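Local coordinates for protein DNA polymerase (Pyrobaculum calidifontis, PDB 5MDN) that probably catalyses template-directed DNA synthesis, adding deoxynucleotides to a growing strand with release of diphosphate, as a family B polymerase, at residues A506-V509 / M510-M514; L473-L476 / V477-R481. All coordinates share one frame; numbering follows the deposited sequence.

Contact 1 (A506-V509 / M510-M514); sequences ALKV and MANAM
Lys-508 and Asn-512, one helical turn apart, meet on the partly exposed side of this helix, where the amide ND2 of Asn-512 lies 3.3 Å from CG of Lys-508 and 3.4 Å from its CE. With CG anti to the backbone N (chi1 176°) and the chain extended to its end, the lysine runs past the amide, and the two side chains cross obliquely. Methylenes do the touching, by van der Waals contact rather than a polar bond. The backbone beneath is firmer: Asn-512 N donates to Lys-508 O at 2.8 Å with an N-H...O angle of 167°. One residue further on, the bond from Ala-513 N to Val-509 O is weak, its angle only 128°.

The buried side is packed closely. CG of Met-510 rests 3.4 Å from Ala-506 O, and the chain then bends at chi2 and chi3, which carries its sulfur and methyl off the 506-509 turn. There Met-510 packs on Val-357, Val-374, Met-377 and Leu-354, while Leu-507 leans on Leu-476. Lys-508 and Asn-512 match the Lys and Asn of the Kx3NSxYG signature of family B region III, with Ala-513 in place of its serine, consistent with the fingers. Chemically, an apolar face packed against helices 326-356 and 370-384 and the Val-357 loop contrasts with a polar one where lysine methylenes cross the amide with no hydrogen bond between the two side chains.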
loop_
_atom_site.group_PDB
_atom_site.type_symbol
_atom_site.label_atom_id
_atom_site.label_comp_id
_atom_site.label_asym_id
_atom_site.label_seq_id
_atom_site.Cartn_x
_atom_site.Cartn_y
_atom_site.Cartn_z
ATOM N N ALA A 506 5.169 -14.073 0.728
ATOM C CA ALA A 506 3.888 -13.557 0.253
ATOM C C ALA A 506 2.724 -14.350 0.831
ATOM O O ALA A 506 1.686 -13.777 1.182
ATOM C CB ALA A 506 3.845 -13.580 -1.274
ATOM N N LEU A 507 2.877 -15.671 0.936
ATOM C CA LEU A 507 1.851 -16.487 1.576
ATOM C C LEU A 507 1.724 -16.148 3.058
ATOM O O LEU A 507 0.609 -16.067 3.588
ATOM C CB LEU A 507 2.163 -17.968 1.380
ATOM C CG LEU A 507 1.982 -18.486 -0.047
ATOM C CD1 LEU A 507 2.850 -19.712 -0.301
ATOM C CD2 LEU A 507 0.522 -18.793 -0.334
ATOM N N LYS A 508 2.858 -15.970 3.744
ATOM C CA LYS A 508 2.846 -15.592 5.155
ATOM C C LYS A 508 2.079 -14.292 5.382
ATOM O O LYS A 508 1.243 -14.201 6.289
ATOM C CB LYS A 508 4.279 -15.424 5.656
ATOM C CG LYS A 508 4.368 -14.945 7.092
ATOM C CD LYS A 508 5.806 -14.774 7.540
ATOM C CE LYS A 508 5.868 -14.225 8.957
ATOM N NZ LYS A 508 7.269 -13.998 9.410
ATOM N N VAL A 509 2.361 -13.268 4.570
ATOM C CA VAL A 509 1.767 -11.952 4.791
ATOM C C VAL A 509 0.253 -12.006 4.626
ATOM O O VAL A 509 -0.491 -11.391 5.400
ATOM C CB VAL A 509 2.407 -10.914 3.850
ATOM C CG1 VAL A 509 1.735 -9.557 4.012
ATOM C CG2 VAL A 509 3.895 -10.805 4.121
ATOM N N MET A 510 -0.228 -12.747 3.628
ATOM C CA MET A 510 -1.670 -12.858 3.430
ATOM C C MET A 510 -2.327 -13.643 4.562
ATOM O O MET A 510 -3.434 -13.306 4.997
ATOM C CB MET A 510 -1.964 -13.504 2.078
ATOM C CG MET A 510 -1.469 -12.682 0.896
ATOM S SD MET A 510 -2.258 -11.066 0.753
ATOM C CE MET A 510 -3.987 -11.528 0.741
ATOM N N ALA A 511 -1.665 -14.698 5.043
ATOM C CA ALA A 511 -2.184 -15.447 6.184
ATOM C C ALA A 511 -2.241 -14.577 7.436
ATOM O O ALA A 511 -3.253 -14.556 8.147
ATOM C CB ALA A 511 -1.327 -16.689 6.424
ATOM N N ASN A 512 -1.157 -13.853 7.726
ATOM C CA ASN A 512 -1.112 -13.020 8.923
ATOM C C ASN A 512 -1.970 -11.765 8.799
ATOM O O ASN A 512 -2.265 -11.129 9.816
ATOM C CB ASN A 512 0.333 -12.630 9.236
ATOM C CG ASN A 512 1.206 -13.830 9.539
ATOM O OD1 ASN A 512 0.706 -14.917 9.832
ATOM N ND2 ASN A 512 2.519 -13.640 9.480
ATOM N N ALA A 513 -2.371 -11.391 7.583
ATOM C CA ALA A 513 -3.248 -10.242 7.399
ATOM C C ALA A 513 -4.701 -10.541 7.747
ATOM O O ALA A 513 -5.493 -9.603 7.886
ATOM C CB ALA A 513 -3.161 -9.741 5.957
ATOM N N MET A 514 -5.067 -11.822 7.858
ATOM C CA MET A 514 -6.451 -12.206 8.132
ATOM C C MET A 514 -6.996 -11.520 9.382
ATOM O O MET A 514 -8.118 -11.000 9.379
ATOM C CB MET A 514 -6.545 -13.726 8.276
ATOM C CG MET A 514 -7.949 -14.284 8.119
ATOM S SD MET A 514 -8.534 -14.177 6.418
ATOM C CE MET A 514 -7.220 -15.044 5.563
#

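Contact 2 (L473-L476 / V477-R481); sequences LKHL and VELRR
Leu-479 reaches back obliquely to the imidazole of His-475, one turn earlier in the helix, and can be traced atom by atom. Its CB sits 3.5 Å from His-475 O, the acceptor that Leu-479 N also uses in a straight helical hydrogen bond of 2.9 Å (N-H...O angle 170°). CG, beside the backbone N at chi1 -73°, lies 3.3 Å from His-475 O and 3.6 Å from CE1 of the same residue. From there the branches part: CD1 reaches CE1 of His-475 at 3.4 Å and its ND1 at the same 3.4 Å, whereas CD2 stays 3.9 Å from CE1.

The ring itself is anchored from outside: ND1 of His-475 is hydrogen-bonded to the hydroxyl of Tyr-381, and the two rings meet with planes about 75° apart. Leu-479 touches Tyr-381 too, and packs on Leu-507 of helix 495-512. With an alanine here, the ND1-CE1 side of the imidazole would probably lose its contact and a gap would open beside Tyr-381 and Leu-507. On another side of the helix Val-477 lays CG2 3.2 Å from Leu-473 O and packs on Met-430 of helix 424-431. Helix 468-486, packed also on 370-384, is consistent with one of the two antiparallel fingers helices of family B polymerases. The chemistry implies a histidine held in two ways, by a polar bond at ND1 and by apolar carbon against the ring.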
loop_
_atom_site.group_PDB
_atom_site.type_symbol
_atom_site.label_atom_id
_atom_site.label_comp_id
_atom_site.label_asym_id
_atom_site.label_seq_id
_atom_site.Cartn_x
_atom_site.Cartn_y
_atom_site.Cartn_z
ATOM N N LEU A 473 -6.913 -20.608 5.712
ATOM C CA LEU A 473 -5.608 -20.533 6.356
ATOM C C LEU A 473 -4.885 -21.870 6.279
ATOM O O LEU A 473 -3.674 -21.912 6.034
ATOM C CB LEU A 473 -5.771 -20.109 7.812
ATOM C CG LEU A 473 -6.373 -18.723 8.007
ATOM C CD1 LEU A 473 -6.849 -18.537 9.440
ATOM C CD2 LEU A 473 -5.369 -17.656 7.621
ATOM N N LYS A 474 -5.609 -22.972 6.506
ATOM C CA LYS A 474 -5.007 -24.299 6.394
ATOM C C LYS A 474 -4.371 -24.502 5.024
ATOM O O LYS A 474 -3.300 -25.106 4.909
ATOM C CB LYS A 474 -6.056 -25.383 6.659
ATOM C CG LYS A 474 -6.572 -25.422 8.090
ATOM C CD LYS A 474 -7.440 -26.629 8.378
ATOM C CE LYS A 474 -8.011 -26.516 9.778
ATOM N NZ LYS A 474 -8.939 -27.635 10.069
ATOM N N HIS A 475 -5.026 -24.008 3.973
ATOM C CA HIS A 475 -4.483 -24.136 2.624
ATOM C C HIS A 475 -3.267 -23.237 2.427
ATOM O O HIS A 475 -2.283 -23.644 1.798
ATOM C CB HIS A 475 -5.573 -23.820 1.604
ATOM C CG HIS A 475 -5.203 -24.156 0.196
ATOM N ND1 HIS A 475 -4.685 -23.226 -0.679
ATOM C CD2 HIS A 475 -5.272 -25.321 -0.491
ATOM C CE1 HIS A 475 -4.458 -23.802 -1.846
ATOM N NE2 HIS A 475 -4.801 -25.073 -1.758
ATOM N N LEU A 476 -3.325 -22.006 2.943
ATOM C CA LEU A 476 -2.175 -21.110 2.852
ATOM C C LEU A 476 -0.976 -21.678 3.600
ATOM O O LEU A 476 0.161 -21.590 3.122
ATOM C CB LEU A 476 -2.538 -19.727 3.394
ATOM C CG LEU A 476 -3.539 -18.899 2.585
ATOM C CD1 LEU A 476 -3.870 -17.600 3.305
ATOM C CD2 LEU A 476 -2.998 -18.622 1.192
ATOM N N VAL A 477 -1.208 -22.259 4.780
ATOM C CA VAL A 477 -0.123 -22.874 5.541
ATOM C C VAL A 477 0.481 -24.038 4.762
ATOM O O VAL A 477 1.706 -24.195 4.702
ATOM C CB VAL A 477 -0.624 -23.312 6.929
ATOM C CG1 VAL A 477 0.432 -24.139 7.641
ATOM C CG2 VAL A 477 -1.000 -22.098 7.764
ATOM N N GLU A 478 -0.367 -24.872 4.154
ATOM C CA GLU A 478 0.132 -26.008 3.383
ATOM C C GLU A 478 0.940 -25.544 2.177
ATOM O O GLU A 478 2.022 -26.073 1.901
ATOM C CB GLU A 478 -1.033 -26.889 2.934
ATOM C CG GLU A 478 -0.619 -28.289 2.501
ATOM C CD GLU A 478 -1.805 -29.145 2.091
ATOM O OE1 GLU A 478 -2.704 -28.620 1.400
ATOM O OE2 GLU A 478 -1.832 -30.340 2.452
ATOM N N LEU A 479 0.412 -24.568 1.429
ATOM C CA LEU A 479 1.132 -24.028 0.278
ATOM C C LEU A 479 2.515 -23.528 0.676
ATOM O O LEU A 479 3.515 -23.843 0.020
ATOM C CB LEU A 479 0.328 -22.898 -0.365
ATOM C CG LEU A 479 -0.919 -23.251 -1.174
ATOM C CD1 LEU A 479 -1.616 -21.971 -1.595
ATOM C CD2 LEU A 479 -0.565 -24.102 -2.381
ATOM N N ARG A 480 2.590 -22.746 1.755
ATOM C CA ARG A 480 3.875 -22.218 2.203
ATOM C C ARG A 480 4.800 -23.334 2.669
ATOM O O ARG A 480 5.993 -23.334 2.344
ATOM C CB ARG A 480 3.657 -21.202 3.322
ATOM C CG ARG A 480 4.901 -20.431 3.714
ATOM C CD ARG A 480 4.657 -19.643 4.986
ATOM N NE ARG A 480 5.903 -19.228 5.623
ATOM C CZ ARG A 480 5.978 -18.691 6.836
ATOM N NH1 ARG A 480 4.878 -18.512 7.556
ATOM N NH2 ARG A 480 7.155 -18.340 7.334
ATOM N N ARG A 481 4.271 -24.281 3.446
ATOM C CA ARG A 481 5.080 -25.399 3.923
ATOM C C ARG A 481 5.685 -26.182 2.764
ATOM O O ARG A 481 6.824 -26.656 2.853
ATOM C CB ARG A 481 4.230 -26.308 4.811
ATOM C CG ARG A 481 5.022 -27.296 5.652
ATOM C CD ARG A 481 4.379 -27.448 7.021
ATOM N NE ARG A 481 3.010 -27.945 6.927
ATOM C CZ ARG A 481 2.056 -27.679 7.815
ATOM N NH1 ARG A 481 2.320 -26.908 8.861
ATOM N NH2 ARG A 481 0.837 -28.175 7.651
#

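In the fold
Contacts 1 and 2 lie on successive antiparallel helices, 495-512 and 468-486, consistent with the paired helices of the fingers in family B polymerases; their centres are about 10 Å apart. They touch by van der Waals packing: Leu-507 CD1 lies 3.7 Å from the backbone N of Arg-480, and Met-514 CE is 3.8 Å from Leu-473 CD2. At the same interface Lys-508 CG packs 3.6 Å from Arg-480 NH1, methylene against guanidinium. Helix 370-384 joins both contacts, since Met-377 touches Met-510 of contact 1 and Leu-476 of contact 2. The magnesium site of Asp-7 and Asp-363 lies away from both.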